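Local coordinates for protein branched-chain alpha-ketoacid decarboxylase (Lactococcus lactis, PDB 2VBF) that probably decarboxylates branched-chain and aromatic alpha-keto acids to aldehydes, using thiamine diphosphate and a magnesium ion, at residues 261-266 / 279-284; 307-312 / 563-568; 377-382 / 551-556; 400-405 / 556-561. All blocks are in the same frame, centred on the assembly; numbering follows the deposited sequence.

Contact 1: residues 261-266 / 279-284; sequences TLNFGK and IYNGKL
Thr-261 and Ile-279 form a parallel bridge at the edge of the central-domain sheet, where two neighbouring strands run out into loops. The backbone bond comes first. Tyr-280 N donates to Thr-261 O at 3.0 Å, and Ile-279 CA adds a CA-H...O contact to the same oxygen. A water continues the join one step further: it accepts from Asn-263 N and donates to Tyr-280 O, each at 2.8 Å.

The side-chain packing centres on Ile-279. Its two branches part. With CG2 anti to the backbone N, that methyl lies against Asn-263 N at 3.6 Å. CD1 instead closes on Thr-261 OG1 at 3.2 Å. The Lys-266 chain crosses Ile-279 at about a right angle. Leu-262 and Tyr-280 point the same way, with Leu-262 CD2 at the ring edge, 4.1 Å from Tyr-280 CD2.

The polar groups are held in turn. The Thr-261 hydroxyl is turned back to donate to Leu-262 O. Lys-266 NZ forms a salt bridge with Glu-271, and the phenol OH of Tyr-280 bonds to Glu-294. The amides of Asn-263 and Asn-281 meet with their planes 65° apart. Asn-263 ND2 donates to Ser-309 O. A type II turn from Asn-263 to Lys-266 then redirects the first loop. Strand 276-279 is the outermost strand here, beside 259-261. Beyond it, Asn-281 and Leu-284 pack on helix 556-568.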
loop_
_atom_site.group_PDB
_atom_site.type_symbol
_atom_site.label_atom_id
_atom_site.label_comp_id
_atom_site.label_asym_id
_atom_site.label_seq_id
_atom_site.Cartn_x
_atom_site.Cartn_y
_atom_site.Cartn_z
ATOM N N THR A 261 4.800 27.030 17.616
ATOM C CA THR A 261 4.757 26.217 16.406
ATOM C C THR A 261 3.308 25.852 16.126
ATOM O O THR A 261 2.443 25.917 17.010
ATOM C CB THR A 261 5.600 24.908 16.511
ATOM O OG1 THR A 261 4.909 23.939 17.313
ATOM C CG2 THR A 261 6.979 25.181 17.114
ATOM N N LEU A 262 3.038 25.471 14.887
ATOM C CA LEU A 262 1.774 24.805 14.567
ATOM C C LEU A 262 1.904 23.358 15.042
ATOM O O LEU A 262 2.984 22.917 15.459
ATOM C CB LEU A 262 1.508 24.840 13.057
ATOM C CG LEU A 262 1.583 26.189 12.337
ATOM C CD1 LEU A 262 1.175 25.999 10.881
ATOM C CD2 LEU A 262 0.718 27.232 13.010
ATOM N N ASN A 263 0.825 22.589 14.943
ATOM C CA ASN A 263 0.938 21.149 15.182
ATOM C C ASN A 263 1.634 20.430 14.001
ATOM O O ASN A 263 2.062 19.284 14.143
ATOM C CB ASN A 263 -0.416 20.528 15.548
ATOM C CG ASN A 263 -1.448 20.625 14.434
ATOM O OD1 ASN A 263 -1.118 20.552 13.246
ATOM N ND2 ASN A 263 -2.711 20.767 14.821
ATOM N N PHE A 264 1.748 21.130 12.868
ATOM C CA PHE A 264 2.503 20.692 11.684
ATOM C C PHE A 264 3.884 21.312 11.856
ATOM O O PHE A 264 4.078 22.495 11.599
ATOM C CB PHE A 264 1.819 21.218 10.422
ATOM C CG PHE A 264 2.436 20.790 9.103
ATOM C CD1 PHE A 264 3.222 19.648 8.973
ATOM C CD2 PHE A 264 2.141 21.523 7.961
ATOM C CE1 PHE A 264 3.726 19.269 7.713
ATOM C CE2 PHE A 264 2.636 21.166 6.709
ATOM C CZ PHE A 264 3.435 20.042 6.583
ATOM N N GLY A 265 4.818 20.494 12.319
ATOM C CA GLY A 265 6.114 20.963 12.755
ATOM C C GLY A 265 6.276 21.034 14.264
ATOM O O GLY A 265 7.226 21.647 14.736
ATOM N N LYS A 266 5.390 20.386 15.031
ATOM C CA LYS A 266 5.548 20.344 16.479
ATOM C C LYS A 266 6.908 19.728 16.823
ATOM O O LYS A 266 7.277 18.703 16.261
ATOM C CB LYS A 266 4.425 19.544 17.135
ATOM C CG LYS A 266 4.507 19.490 18.658
ATOM C CD LYS A 266 3.274 18.837 19.269
ATOM C CE LYS A 266 3.411 18.671 20.767
ATOM N NZ LYS A 266 3.192 19.961 21.518
ATOM N N ILE A 279 1.149 25.648 21.189
ATOM C CA ILE A 279 0.796 25.402 19.803
ATOM C C ILE A 279 -0.282 26.379 19.325
ATOM O O ILE A 279 -1.366 26.468 19.918
ATOM C CB ILE A 279 0.256 23.972 19.627
ATOM C CG1 ILE A 279 1.287 22.947 20.089
ATOM C CG2 ILE A 279 -0.179 23.727 18.185
ATOM C CD1 ILE A 279 2.579 22.929 19.282
ATOM N N TYR A 280 0.035 27.126 18.270
ATOM C CA TYR A 280 -0.935 28.000 17.633
ATOM C C TYR A 280 -1.763 27.163 16.664
ATOM O O TYR A 280 -1.214 26.548 15.754
ATOM C CB TYR A 280 -0.235 29.122 16.884
ATOM C CG TYR A 280 -1.179 30.116 16.244
ATOM C CD1 TYR A 280 -2.074 30.861 17.014
ATOM C CD2 TYR A 280 -1.177 30.320 14.875
ATOM C CE1 TYR A 280 -2.932 31.793 16.429
ATOM C CE2 TYR A 280 -2.032 31.245 14.282
ATOM C CZ TYR A 280 -2.908 31.975 15.063
ATOM O OH TYR A 280 -3.764 32.886 14.471
ATOM N N ASN A 281 -3.076 27.144 16.862
ATOM C CA ASN A 281 -3.980 26.410 15.979
ATOM C C ASN A 281 -5.221 27.245 15.671
ATOM O O ASN A 281 -6.345 26.828 15.930
ATOM C CB ASN A 281 -4.339 25.069 16.619
ATOM C CG ASN A 281 -4.989 24.081 15.651
ATOM O OD1 ASN A 281 -4.925 24.227 14.429
ATOM N ND2 ASN A 281 -5.610 23.046 16.214
ATOM N N GLY A 282 -4.991 28.428 15.106
ATOM C CA GLY A 282 -6.066 29.353 14.761
ATOM C C GLY A 282 -6.996 29.617 15.931
ATOM O O GLY A 282 -6.551 29.763 17.073
ATOM N N LYS A 283 -8.296 29.658 15.656
ATOM C CA LYS A 283 -9.276 29.994 16.694
ATOM C C LYS A 283 -9.378 28.943 17.803
ATOM O O LYS A 283 -9.899 29.243 18.875
ATOM C CB LYS A 283 -10.661 30.277 16.090
ATOM C CG LYS A 283 -11.501 29.047 15.780
ATOM C CD LYS A 283 -12.822 29.438 15.147
ATOM C CE LYS A 283 -13.739 28.234 14.978
ATOM N NZ LYS A 283 -15.059 28.638 14.396
ATOM N N LEU A 284 -8.854 27.738 17.560
ATOM C CA LEU A 284 -8.832 26.673 18.566
ATOM C C LEU A 284 -7.632 26.757 19.521
ATOM O O LEU A 284 -7.476 25.900 20.391
ATOM C CB LEU A 284 -8.847 25.300 17.887
ATOM C CG LEU A 284 -10.021 25.015 16.937
ATOM C CD1 LEU A 284 -9.936 23.589 16.413
ATOM C CD2 LEU A 284 -11.356 25.250 17.611
HETATM O O HOH W 1 -1.547 23.989 14.775
#

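Contact 2: residues 307-312 / 563-568; sequences TDSSTG and KLFAEQ
Gln-568 and Asp-308 join the C-terminal helix 556-568 to a loop of the central domain, in the three-domain fold of thiamine diphosphate decarboxylases. Gln-568 NE2 donates to Asp-308 OD2 at 2.9 Å. The bond is nearly straight, 167° at the hydrogen. It uses the anti lone pair of the carboxylate oxygen, which lies in the amide plane. The glutamine reaches that far because its chain is extended beyond CG. Phe-565 stands one turn earlier on the helix. Its ring edge takes Asp-308 OD2, 3.7 Å from CE1, and Ser-309 OG, 3.3 Å from CZ. The carboxylate stands steeply to the ring, with planes 78° apart. At the far end of the contact, Leu-564 CD1 rests 3.6 Å from Gly-312 O.

One step out, the second subunit completes the setting. His-135 of that subunit bonds to Asp-308 OD2 through ND1, and its ring meets that of Phe-565. The carboxylate oxygen is therefore gripped from both subunits, so this contact is part of the dimer interface.

Behind the aspartate, the loop is tied to itself. Ser-310 OG donates to Thr-307 OG1 at 2.7 Å. Thr-307 O accepts from Thr-311 OG1 and from Ser-310 N, on opposite faces of its plane.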
loop_
_atom_site.group_PDB
_atom_site.type_symbol
_atom_site.label_atom_id
_atom_site.label_comp_id
_atom_site.label_asym_id
_atom_site.label_seq_id
_atom_site.Cartn_x
_atom_site.Cartn_y
_atom_site.Cartn_z
ATOM N N THR A 307 -2.004 24.821 6.989
ATOM C CA THR A 307 -2.895 23.792 6.428
ATOM C C THR A 307 -4.186 23.710 7.255
ATOM O O THR A 307 -4.252 24.252 8.361
ATOM C CB THR A 307 -2.212 22.385 6.373
ATOM O OG1 THR A 307 -2.169 21.790 7.677
ATOM C CG2 THR A 307 -0.782 22.477 5.777
ATOM N N ASP A 308 -5.208 23.009 6.756
ATOM C CA ASP A 308 -6.487 22.968 7.502
ATOM C C ASP A 308 -6.334 22.468 8.946
ATOM O O ASP A 308 -6.800 23.119 9.891
ATOM C CB ASP A 308 -7.623 22.221 6.744
ATOM C CG ASP A 308 -7.322 20.754 6.436
ATOM O OD1 ASP A 308 -6.160 20.300 6.553
ATOM O OD2 ASP A 308 -8.292 20.042 6.051
ATOM N N SER A 309 -5.644 21.348 9.131
ATOM C CA SER A 309 -5.543 20.702 10.454
ATOM C C SER A 309 -4.623 21.434 11.443
ATOM O O SER A 309 -4.688 21.177 12.651
ATOM C CB SER A 309 -5.073 19.251 10.311
ATOM O OG SER A 309 -5.923 18.522 9.443
ATOM N N SER A 310 -3.780 22.323 10.925
ATOM C CA SER A 310 -2.789 23.062 11.716
ATOM C C SER A 310 -3.147 24.544 11.900
ATOM O O SER A 310 -2.367 25.312 12.481
ATOM C CB SER A 310 -1.401 22.948 11.069
ATOM O OG SER A 310 -1.391 23.430 9.742
ATOM N N THR A 311 -4.324 24.948 11.420
ATOM C CA THR A 311 -4.797 26.331 11.566
ATOM C C THR A 311 -6.246 26.440 12.073
ATOM O O THR A 311 -6.889 27.478 11.904
ATOM C CB THR A 311 -4.656 27.132 10.240
ATOM O OG1 THR A 311 -5.480 26.548 9.218
ATOM C CG2 THR A 311 -3.206 27.177 9.791
ATOM N N GLY A 312 -6.748 25.379 12.712
ATOM C CA GLY A 312 -8.141 25.342 13.162
ATOM C C GLY A 312 -9.098 25.587 12.008
ATOM O O GLY A 312 -10.039 26.382 12.132
ATOM N N LYS A 563 -16.215 19.232 13.844
ATOM C CA LYS A 563 -17.300 20.023 13.277
ATOM C C LYS A 563 -16.791 20.961 12.176
ATOM O O LYS A 563 -17.508 21.255 11.221
ATOM C CB LYS A 563 -18.022 20.789 14.395
ATOM C CG LYS A 563 -18.648 19.870 15.466
ATOM C CD LYS A 563 -19.755 18.995 14.876
ATOM C CE LYS A 563 -20.312 17.962 15.861
ATOM N NZ LYS A 563 -19.710 16.598 15.686
ATOM N N LEU A 564 -15.537 21.398 12.291
ATOM C CA LEU A 564 -14.937 22.261 11.282
ATOM C C LEU A 564 -14.582 21.474 10.022
ATOM O O LEU A 564 -14.733 21.998 8.915
ATOM C CB LEU A 564 -13.713 22.986 11.843
ATOM C CG LEU A 564 -14.018 23.906 13.033
ATOM C CD1 LEU A 564 -12.743 24.555 13.573
ATOM C CD2 LEU A 564 -15.038 24.967 12.625
ATOM N N PHE A 565 -14.103 20.234 10.183
ATOM C CA PHE A 565 -13.923 19.344 9.033
ATOM C C PHE A 565 -15.264 19.103 8.324
ATOM O O PHE A 565 -15.340 19.144 7.093
ATOM C CB PHE A 565 -13.340 17.988 9.446
ATOM C CG PHE A 565 -11.852 17.999 9.749
ATOM C CD1 PHE A 565 -10.927 18.487 8.826
ATOM C CD2 PHE A 565 -11.377 17.429 10.925
ATOM C CE1 PHE A 565 -9.554 18.467 9.108
ATOM C CE2 PHE A 565 -10.012 17.392 11.205
ATOM C CZ PHE A 565 -9.100 17.920 10.287
ATOM N N ALA A 566 -16.314 18.855 9.107
ATOM C CA ALA A 566 -17.649 18.618 8.566
ATOM C C ALA A 566 -18.103 19.807 7.724
ATOM O O ALA A 566 -18.650 19.645 6.631
ATOM C CB ALA A 566 -18.642 18.362 9.700
ATOM N N GLU A 567 -17.846 21.005 8.235
ATOM C CA GLU A 567 -18.232 22.250 7.579
ATOM C C GLU A 567 -17.457 22.455 6.273
ATOM O O GLU A 567 -18.000 22.934 5.271
ATOM C CB GLU A 567 -17.978 23.397 8.552
ATOM C CG GLU A 567 -18.409 24.771 8.103
ATOM C CD GLU A 567 -18.387 25.754 9.267
ATOM O OE1 GLU A 567 -17.278 26.185 9.673
ATOM O OE2 GLU A 567 -19.481 26.063 9.797
ATOM N N GLN A 568 -16.186 22.061 6.290
ATOM C CA GLN A 568 -15.324 22.154 5.112
ATOM C C GLN A 568 -15.829 21.289 3.960
ATOM O O GLN A 568 -15.564 21.577 2.783
ATOM C CB GLN A 568 -13.895 21.747 5.500
ATOM C CG GLN A 568 -12.888 21.849 4.372
ATOM C CD GLN A 568 -11.461 21.825 4.875
ATOM O OE1 GLN A 568 -10.812 22.870 4.947
ATOM N NE2 GLN A 568 -10.967 20.638 5.235
#

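Contact 3: residues 377-382 / 551-556; sequences LSQDRL and KEDAPK
Asp-553 meets the first turn of helix 379-389 just after its N-cap, Ser-378, and Asp-380 answers at the start of helix 556-568. The two helix N-termini thus each receive a carboxylate from the other segment, within the alpha/beta fold of the C-terminal, cofactor-binding domain. Asp-553 OD2 accepts from Gln-379 N at 2.7 Å, on its syn side and 26° out of the carboxylate plane. The helix N-terminus would probably favour the charged form of Asp-553.

The tight part lies around Gln-379. Its CG packs 3.4 Å from Asp-553 CG. Bent at chi2 (-85°), the chain then runs alongside Pro-555, and OE1 comes 3.6 Å from the proline CD. Trp-383 bonds to OE1. NE2 makes a weak bond to Thr-402, and a water joins it to Asp-553 O.

The Asp-380 and Lys-556 side is the more solvent-exposed rim, bridged by water. One water links Asp-380 N to Asp-553 OD1. Another donates to both Asp-380 OD2 and Ala-554 O. Lys-556 is solvent-exposed, yet grips Asp-380 twice. Its backbone N donates to OD1 at 3.0 Å along the syn lone pair. Its NZ forms a salt bridge to Asp-380 OD2 at 2.8 Å, reaching that oxygen from above the carboxylate plane.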
loop_
_atom_site.group_PDB
_atom_site.type_symbol
_atom_site.label_atom_id
_atom_site.label_comp_id
_atom_site.label_asym_id
_atom_site.label_seq_id
_atom_site.Cartn_x
_atom_site.Cartn_y
_atom_site.Cartn_z
ATOM N N LEU A 377 -10.836 5.563 32.242
ATOM C CA LEU A 377 -10.079 6.493 31.409
ATOM C C LEU A 377 -10.977 7.315 30.500
ATOM O O LEU A 377 -11.878 6.784 29.857
ATOM C CB LEU A 377 -9.091 5.739 30.526
ATOM C CG LEU A 377 -7.644 5.664 30.961
ATOM C CD1 LEU A 377 -6.875 4.887 29.876
ATOM C CD2 LEU A 377 -7.025 7.045 31.181
ATOM N N SER A 378 -10.703 8.613 30.457
ATOM C CA SER A 378 -11.350 9.525 29.527
ATOM C C SER A 378 -10.258 10.210 28.710
ATOM O O SER A 378 -9.099 10.309 29.152
ATOM C CB SER A 378 -12.180 10.568 30.273
ATOM O OG SER A 378 -11.348 11.426 31.034
ATOM N N GLN A 379 -10.634 10.692 27.533
ATOM C CA GLN A 379 -9.668 11.293 26.617
ATOM C C GLN A 379 -8.951 12.497 27.227
ATOM O O GLN A 379 -7.732 12.539 27.250
ATOM C CB GLN A 379 -10.343 11.690 25.304
ATOM C CG GLN A 379 -10.690 10.514 24.412
ATOM C CD GLN A 379 -9.542 10.063 23.528
ATOM O OE1 GLN A 379 -8.507 10.737 23.447
ATOM N NE2 GLN A 379 -9.716 8.923 22.859
ATOM N N ASP A 380 -9.701 13.462 27.735
ATOM C CA ASP A 380 -9.077 14.672 28.288
ATOM C C ASP A 380 -8.095 14.365 29.427
ATOM O O ASP A 380 -6.987 14.907 29.458
ATOM C CB ASP A 380 -10.143 15.676 28.726
ATOM C CG ASP A 380 -10.889 16.281 27.547
ATOM O OD1 ASP A 380 -10.299 16.392 26.444
ATOM O OD2 ASP A 380 -12.070 16.642 27.716
ATOM N N ARG A 381 -8.492 13.476 30.337
ATOM C CA ARG A 381 -7.614 13.046 31.428
ATOM C C ARG A 381 -6.407 12.249 30.941
ATOM O O ARG A 381 -5.315 12.366 31.502
ATOM C CB ARG A 381 -8.404 12.232 32.465
ATOM C CG ARG A 381 -9.490 13.039 33.168
ATOM C CD ARG A 381 -8.915 13.947 34.254
ATOM N NE ARG A 381 -8.385 13.170 35.372
ATOM C CZ ARG A 381 -7.760 13.692 36.420
ATOM N NH1 ARG A 381 -7.557 14.999 36.500
ATOM N NH2 ARG A 381 -7.322 12.895 37.383
ATOM N N LEU A 382 -6.602 11.428 29.902
ATOM C CA LEU A 382 -5.509 10.670 29.318
ATOM C C LEU A 382 -4.369 11.600 28.910
ATOM O O LEU A 382 -3.210 11.341 29.246
ATOM C CB LEU A 382 -5.978 9.861 28.099
ATOM C CG LEU A 382 -4.898 9.169 27.258
ATOM C CD1 LEU A 382 -4.046 8.192 28.060
ATOM C CD2 LEU A 382 -5.522 8.432 26.068
ATOM N N LYS A 551 -16.291 4.982 22.566
ATOM C CA LYS A 551 -16.321 5.448 21.180
ATOM C C LYS A 551 -16.805 6.896 21.039
ATOM O O LYS A 551 -16.405 7.601 20.110
ATOM C CB LYS A 551 -17.174 4.509 20.321
ATOM C CG LYS A 551 -18.656 4.539 20.562
ATOM C CD LYS A 551 -19.393 3.643 19.557
ATOM C CE LYS A 551 -18.972 2.191 19.705
ATOM N NZ LYS A 551 -19.725 1.287 18.816
ATOM N N GLU A 552 -17.650 7.336 21.974
ATOM C CA GLU A 552 -18.227 8.686 21.953
ATOM C C GLU A 552 -17.287 9.741 22.525
ATOM O O GLU A 552 -17.555 10.938 22.420
ATOM C CB GLU A 552 -19.529 8.729 22.755
ATOM C CG GLU A 552 -20.601 7.774 22.251
ATOM C CD GLU A 552 -20.532 6.376 22.852
ATOM O OE1 GLU A 552 -19.622 6.078 23.663
ATOM O OE2 GLU A 552 -21.412 5.567 22.501
ATOM N N ASP A 553 -16.193 9.294 23.134
ATOM C CA ASP A 553 -15.264 10.186 23.826
ATOM C C ASP A 553 -14.197 10.720 22.867
ATOM O O ASP A 553 -13.499 9.955 22.211
ATOM C CB ASP A 553 -14.618 9.424 24.978
ATOM C CG ASP A 553 -13.790 10.305 25.902
ATOM O OD1 ASP A 553 -13.872 11.546 25.834
ATOM O OD2 ASP A 553 -13.038 9.713 26.704
ATOM N N ALA A 554 -14.093 12.037 22.794
ATOM C CA ALA A 554 -13.069 12.699 21.983
ATOM C C ALA A 554 -12.448 13.846 22.784
ATOM O O ALA A 554 -13.153 14.509 23.544
ATOM C CB ALA A 554 -13.684 13.230 20.715
ATOM N N PRO A 555 -11.140 14.088 22.609
ATOM C CA PRO A 555 -10.500 15.196 23.313
ATOM C C PRO A 555 -11.106 16.527 22.880
ATOM O O PRO A 555 -11.579 16.651 21.752
ATOM C CB PRO A 555 -9.032 15.088 22.890
ATOM C CG PRO A 555 -9.067 14.379 21.604
ATOM C CD PRO A 555 -10.195 13.398 21.714
ATOM N N LYS A 556 -11.110 17.505 23.784
ATOM C CA LYS A 556 -11.742 18.802 23.513
ATOM C C LYS A 556 -11.373 19.389 22.153
ATOM O O LYS A 556 -12.242 19.886 21.441
ATOM C CB LYS A 556 -11.416 19.802 24.630
ATOM C CG LYS A 556 -12.168 19.509 25.915
ATOM C CD LYS A 556 -11.910 20.537 27.010
ATOM C CE LYS A 556 -12.816 20.290 28.223
ATOM N NZ LYS A 556 -12.402 19.103 29.030
HETATM O O HOH W 2 -13.761 7.134 27.437
HETATM O O HOH W 3 -12.362 7.599 22.424
HETATM O O HOH W 4 -12.624 13.254 27.669
HETATM O O HOH W 5 -13.681 16.153 25.602
#

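Contact 4: residues 400-405 / 556-561; sequences QGTSFF and KLLKKM. With TPP (thiamine diphosphate), chain F.
The backbones of Phe-405, near the end of helix 402-407, and Leu-558, in the first turns of helix 556-568, come within 5.8 Å, CA to CA. No hydrogen bond joins the two segments, and the contact is apolar. Phe-405 is its centre. Leu-558 crosses the phenyl group at about a right angle, with CD1 3.8 Å from Phe-405 CD2. Met-561 CG comes to Phe-405 CE1 at 4.1 Å. Leu-557 CD2 sits at the ring edge, near its plane, and also lies 3.6 Å from Phe-405 O. One face of the ring is covered by Phe-404, whose CD2 stands over the ring centre.

The two branches of Leu-558 divide the work. While CD1 meets the phenylalanine, CD2 touches Thr-402 CG2 at 3.7 Å. This links the packing to the cofactor, because Thr-402 holds the terminal phosphate of thiamine diphosphate. Its OG1 donates to O2B at 2.7 Å. Set between the backbone N and the carbonyl carbon (chi1 65°), that hydroxyl lies on the same side as the amide, and Thr-402 N donates to both O1B and O2B. The phosphate thus sits at the N-terminal end of helix 402-407, which probably helps to stabilise its negative charge. At the N-cap, Gly-401 passes close to the phosphate, CA to O1B 3.4 Å.

Around this pair, Thr-402 leans on Ile-477 of strand 473-478. Leu-558 meets Val-484 of helix 483-488, and Leu-557 reaches Leu-284 of the central domain.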
loop_
_atom_site.group_PDB
_atom_site.type_symbol
_atom_site.label_atom_id
_atom_site.label_comp_id
_atom_site.label_asym_id
_atom_site.label_seq_id
_atom_site.Cartn_x
_atom_site.Cartn_y
_atom_site.Cartn_z
ATOM N N GLN A 400 -3.194 10.241 13.437
ATOM C CA GLN A 400 -4.441 10.938 13.100
ATOM C C GLN A 400 -5.623 10.215 13.763
ATOM O O GLN A 400 -5.712 8.989 13.724
ATOM C CB GLN A 400 -4.622 11.017 11.576
ATOM C CG GLN A 400 -3.545 11.857 10.868
ATOM C CD GLN A 400 -3.454 13.265 11.430
ATOM O OE1 GLN A 400 -4.371 14.077 11.265
ATOM N NE2 GLN A 400 -2.344 13.566 12.105
ATOM N N GLY A 401 -6.505 11.006 14.369
ATOM C CA GLY A 401 -7.523 10.501 15.275
ATOM C C GLY A 401 -7.419 11.176 16.625
ATOM O O GLY A 401 -6.770 12.215 16.778
ATOM N N THR A 402 -8.074 10.593 17.626
ATOM C CA THR A 402 -8.047 11.193 18.964
ATOM C C THR A 402 -6.611 11.378 19.452
ATOM O O THR A 402 -6.325 12.360 20.127
ATOM C CB THR A 402 -8.886 10.394 19.991
ATOM O OG1 THR A 402 -8.328 9.092 20.202
ATOM C CG2 THR A 402 -10.335 10.287 19.527
ATOM N N SER A 403 -5.727 10.445 19.109
ATOM C CA SER A 403 -4.319 10.511 19.562
ATOM C C SER A 403 -3.610 11.800 19.119
ATOM O O SER A 403 -3.038 12.521 19.945
ATOM C CB SER A 403 -3.532 9.296 19.086
ATOM O OG SER A 403 -3.961 8.093 19.694
ATOM N N PHE A 404 -3.647 12.105 17.823
ATOM C CA PHE A 404 -2.992 13.325 17.339
ATOM C C PHE A 404 -3.587 14.562 17.988
ATOM O O PHE A 404 -2.848 15.413 18.475
ATOM C CB PHE A 404 -3.067 13.468 15.817
ATOM C CG PHE A 404 -2.416 14.723 15.311
ATOM C CD1 PHE A 404 -1.051 14.785 15.169
ATOM C CD2 PHE A 404 -3.168 15.855 15.031
ATOM C CE1 PHE A 404 -0.438 15.939 14.716
ATOM C CE2 PHE A 404 -2.567 17.008 14.568
ATOM C CZ PHE A 404 -1.195 17.058 14.426
ATOM N N PHE A 405 -4.909 14.673 18.000
ATOM C CA PHE A 405 -5.531 15.891 18.517
ATOM C C PHE A 405 -5.356 16.068 20.029
ATOM O O PHE A 405 -5.187 17.189 20.497
ATOM C CB PHE A 405 -6.975 15.997 18.048
ATOM C CG PHE A 405 -7.073 16.208 16.571
ATOM C CD1 PHE A 405 -6.653 17.411 16.009
ATOM C CD2 PHE A 405 -7.511 15.198 15.734
ATOM C CE1 PHE A 405 -6.703 17.614 14.629
ATOM C CE2 PHE A 405 -7.572 15.394 14.356
ATOM C CZ PHE A 405 -7.158 16.602 13.803
ATOM N N LYS A 556 -11.110 17.505 23.784
ATOM C CA LYS A 556 -11.742 18.802 23.513
ATOM C C LYS A 556 -11.373 19.389 22.153
ATOM O O LYS A 556 -12.242 19.886 21.441
ATOM C CB LYS A 556 -11.416 19.802 24.630
ATOM C CG LYS A 556 -12.168 19.509 25.915
ATOM C CD LYS A 556 -11.910 20.537 27.010
ATOM C CE LYS A 556 -12.816 20.290 28.223
ATOM N NZ LYS A 556 -12.402 19.103 29.030
ATOM N N LEU A 557 -10.100 19.315 21.775
ATOM C CA LEU A 557 -9.667 19.893 20.495
ATOM C C LEU A 557 -10.397 19.229 19.322
ATOM O O LEU A 557 -10.806 19.917 18.383
ATOM C CB LEU A 557 -8.144 19.791 20.303
ATOM C CG LEU A 557 -7.566 20.446 19.033
ATOM C CD1 LEU A 557 -7.980 21.910 18.952
ATOM C CD2 LEU A 557 -6.044 20.323 18.980
ATOM N N LEU A 558 -10.564 17.907 19.381
ATOM C CA LEU A 558 -11.197 17.161 18.288
ATOM C C LEU A 558 -12.706 17.383 18.258
ATOM O O LEU A 558 -13.316 17.393 17.188
ATOM C CB LEU A 558 -10.882 15.659 18.372
ATOM C CG LEU A 558 -11.534 14.742 17.329
ATOM C CD1 LEU A 558 -11.289 15.263 15.913
ATOM C CD2 LEU A 558 -11.017 13.326 17.471
ATOM N N LYS A 559 -13.314 17.564 19.424
ATOM C CA LYS A 559 -14.737 17.886 19.469
ATOM C C LYS A 559 -15.010 19.135 18.635
ATOM O O LYS A 559 -16.027 19.215 17.947
ATOM C CB LYS A 559 -15.211 18.083 20.912
ATOM C CG LYS A 559 -15.267 16.788 21.709
ATOM C CD LYS A 559 -15.935 16.978 23.061
ATOM C CE LYS A 559 -17.456 17.140 22.956
ATOM N NZ LYS A 559 -18.118 15.984 22.278
ATOM N N LYS A 560 -14.086 20.093 18.675
ATOM C CA LYS A 560 -14.223 21.333 17.911
ATOM C C LYS A 560 -13.829 21.137 16.450
ATOM O O LYS A 560 -14.535 21.565 15.545
ATOM C CB LYS A 560 -13.382 22.438 18.544
ATOM C CG LYS A 560 -13.769 22.752 19.987
ATOM C CD LYS A 560 -12.844 23.786 20.598
ATOM C CE LYS A 560 -13.217 24.087 22.046
ATOM N NZ LYS A 560 -14.593 24.681 22.153
ATOM N N MET A 561 -12.704 20.466 16.230
ATOM C CA MET A 561 -12.169 20.301 14.876
ATOM C C MET A 561 -13.020 19.382 13.990
ATOM O O MET A 561 -13.076 19.555 12.754
ATOM C CB MET A 561 -10.738 19.773 14.962
ATOM C CG MET A 561 -9.971 19.937 13.696
ATOM S SD MET A 561 -9.657 21.657 13.266
ATOM C CE MET A 561 -9.419 21.469 11.491
HETATM N "N1'" TPP F . -7.245 5.965 4.969
HETATM C "C2'" TPP F . -5.974 6.463 5.102
HETATM C CM2 TPP F . -4.827 5.702 4.500
HETATM N "N3'" TPP F . -5.783 7.647 5.769
HETATM C "C4'" TPP F . -6.848 8.343 6.301
HETATM N "N4'" TPP F . -6.616 9.480 6.915
HETATM C "C5'" TPP F . -8.145 7.830 6.193
HETATM C "C6'" TPP F . -8.340 6.633 5.517
HETATM C "C7'" TPP F . -9.331 8.548 6.794
HETATM N N3 TPP F . -9.297 8.551 8.254
HETATM C C2 TPP F . -8.824 9.566 9.065
HETATM S S1 TPP F . -8.915 9.306 10.659
HETATM C C5 TPP F . -9.619 7.872 10.381
HETATM C C4 TPP F . -9.789 7.552 9.033
HETATM C CM4 TPP F . -10.418 6.289 8.513
HETATM C C6 TPP F . -10.037 7.047 11.581
HETATM C C7 TPP F . -8.900 6.661 12.515
HETATM O O7 TPP F . -9.480 5.885 13.536
HETATM P PA TPP F . -8.651 5.418 14.815
HETATM O O1A TPP F . -7.228 5.060 14.448
HETATM O O2A TPP F . -9.392 4.252 15.442
HETATM O O3A TPP F . -8.595 6.764 15.710
HETATM P PB TPP F . -9.665 7.269 16.822
HETATM O O1B TPP F . -10.159 8.604 16.341
HETATM O O2B TPP F . -8.870 7.441 18.085
HETATM O O3B TPP F . -10.768 6.262 16.994
#

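In the fold
Along the chain, contact 1 closes before the others open. Contacts 3 and 4 both fall within the span of contact 2, and they interleave. Centres lie 9 to 20 Å apart; contact 3 touches only contact 4. Helix 556-568 connects them: its start serves contact 3, its first turns contact 4 and its last turns contact 2, while Leu-284 of contact 1 packs on it. Contacts 1 and 2 meet through Asn-263 and Ser-309, contacts 3 and 4 through Gln-379 and Thr-402. The C-terminal helix therefore links the central domain to the C-terminal, cofactor-binding domain, beside the diphosphate, and contact 2 extends the connection to the second subunit.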